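Local coordinates for superoxide dismutase (Anaplasma phagocytophilum, PDB 3JS4), which probably catalyses the dismutation of superoxide radicals into oxygen and hydrogen peroxide, using an active-site iron that is alternately reduced and oxidised, at residues Asp76-Ala81 / Ser172-Gln177. Residues are numbered along the deposited sequence; the frame is centred on the assembly and turned at random.
With NA (sodium ion), chain F.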
# COMPACT_ATOMS: atom_id res chain seq x y z
N ASP A 76 -12.70 8.30 3.14
CA ASP A 76 -13.76 8.64 4.10
C ASP A 76 -14.51 7.43 4.65
O ASP A 76 -14.85 7.37 5.84
CB ASP A 76 -14.79 9.58 3.45
CG ASP A 76 -14.30 11.02 3.33
OD1 ASP A 76 -13.32 11.41 4.01
OD2 ASP A 76 -14.91 11.76 2.54
N ILE A 77 -14.81 6.48 3.76
CA ILE A 77 -15.56 5.28 4.12
C ILE A 77 -14.75 4.41 5.07
O ILE A 77 -15.30 3.90 6.04
CB ILE A 77 -15.96 4.45 2.87
CG1 ILE A 77 -16.97 5.25 2.02
CG2 ILE A 77 -16.50 3.06 3.27
CD1 ILE A 77 -17.18 4.72 0.63
N VAL A 78 -13.45 4.28 4.80
CA VAL A 78 -12.55 3.52 5.65
C VAL A 78 -12.63 3.98 7.11
O VAL A 78 -12.87 3.17 8.00
CB VAL A 78 -11.09 3.58 5.13
CG1 VAL A 78 -10.11 3.01 6.14
CG2 VAL A 78 -10.97 2.82 3.80
N VAL A 79 -12.48 5.28 7.34
CA VAL A 79 -12.47 5.82 8.69
C VAL A 79 -13.85 5.63 9.34
O VAL A 79 -13.93 5.12 10.45
CB VAL A 79 -12.01 7.29 8.70
CG1 VAL A 79 -12.13 7.90 10.10
CG2 VAL A 79 -10.59 7.41 8.15
N LYS A 80 -14.92 6.00 8.64
CA LYS A 80 -16.28 5.89 9.21
C LYS A 80 -16.70 4.46 9.56
O LYS A 80 -17.24 4.20 10.64
CB LYS A 80 -17.29 6.55 8.26
CG LYS A 80 -17.41 8.07 8.48
CD LYS A 80 -17.89 8.79 7.22
CE LYS A 80 -17.84 10.31 7.38
NZ LYS A 80 -18.24 10.98 6.12
N ALA A 81 -16.41 3.52 8.66
CA ALA A 81 -16.74 2.12 8.88
C ALA A 81 -15.95 1.57 10.06
O ALA A 81 -16.50 0.84 10.89
CB ALA A 81 -16.47 1.29 7.63
N SER A 172 -4.28 0.51 7.96
CA SER A 172 -3.41 1.40 7.21
C SER A 172 -3.21 2.70 8.00
O SER A 172 -3.92 2.93 9.01
CB SER A 172 -4.03 1.75 5.85
OG SER A 172 -5.07 2.71 6.03
N PRO A 173 -2.26 3.55 7.54
CA PRO A 173 -2.05 4.86 8.16
C PRO A 173 -3.28 5.77 8.14
O PRO A 173 -3.29 6.74 8.89
CB PRO A 173 -0.87 5.45 7.34
CG PRO A 173 -0.06 4.23 6.99
CD PRO A 173 -1.13 3.18 6.67
N LEU A 174 -4.30 5.48 7.32
CA LEU A 174 -5.56 6.25 7.39
C LEU A 174 -6.19 6.19 8.77
O LEU A 174 -6.98 7.08 9.16
CB LEU A 174 -6.58 5.76 6.35
CG LEU A 174 -6.30 5.96 4.85
CD1 LEU A 174 -7.49 5.45 4.05
CD2 LEU A 174 -5.98 7.42 4.47
N LEU A 175 -5.86 5.15 9.52
CA LEU A 175 -6.35 4.96 10.89
C LEU A 175 -5.56 5.73 11.98
O LEU A 175 -6.01 5.79 13.14
CB LEU A 175 -6.39 3.45 11.24
CG LEU A 175 -7.27 2.55 10.33
CD1 LEU A 175 -7.30 1.12 10.85
CD2 LEU A 175 -8.72 3.13 10.17
N THR A 176 -4.41 6.29 11.61
CA THR A 176 -3.50 6.92 12.59
C THR A 176 -3.30 8.39 12.29
O THR A 176 -2.83 8.74 11.21
CB THR A 176 -2.13 6.20 12.60
OG1 THR A 176 -2.32 4.84 13.00
CG2 THR A 176 -1.14 6.89 13.57
N GLN A 177 -3.64 9.24 13.26
CA GLN A 177 -3.46 10.68 13.11
C GLN A 177 -1.96 10.99 13.03
O GLN A 177 -1.16 10.35 13.72
CB GLN A 177 -4.11 11.44 14.29
NA NA F . -2.80 9.07 8.88
O HOH W 1 -2.57 11.30 9.34
O HOH W 2 -3.44 9.62 6.74
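Val78 and Val79 of helix 74-83 lie against Leu174 and Leu175 of the 3-10 turn 173-175, the nearest CA atoms, those of Val79 and Leu175, being 6.6 Å apart. Val78 points from the helix at the turn, and its CG1, set anti to the backbone N (chi1 170°), reaches between two leucines. On one of them, CD1 of Leu174 meets Val78 CG1 at 4.1 Å, the two side chains crossing at about a right angle. CD2 of Leu175 approaches the same methyl at 4.3 Å. From Val79 it is CG2, the branch beside the backbone N, that touches, resting against the carbonyl O of Leu174 at 3.8 Å. Valine methyls thus make the contact, against two leucine methyls and one backbone carbonyl. The turn is closed by bonds within itself: Ser172 OG accepts from Leu174 N at 3.2 Å in an ST turn, and Leu175 N donates a hydrogen bond to Ser172 O. The sodium ion ties two further carbonyls, Pro173 O and Thr176 O, each at 2.4 Å, with Gln179 O and two waters as its other ligands. Small and largely apolar, the contact joins the alpha-hairpin domain of an iron/manganese superoxide dismutase to the sodium-binding connection between strands 161-168 and 179-186 of its C-terminal domain.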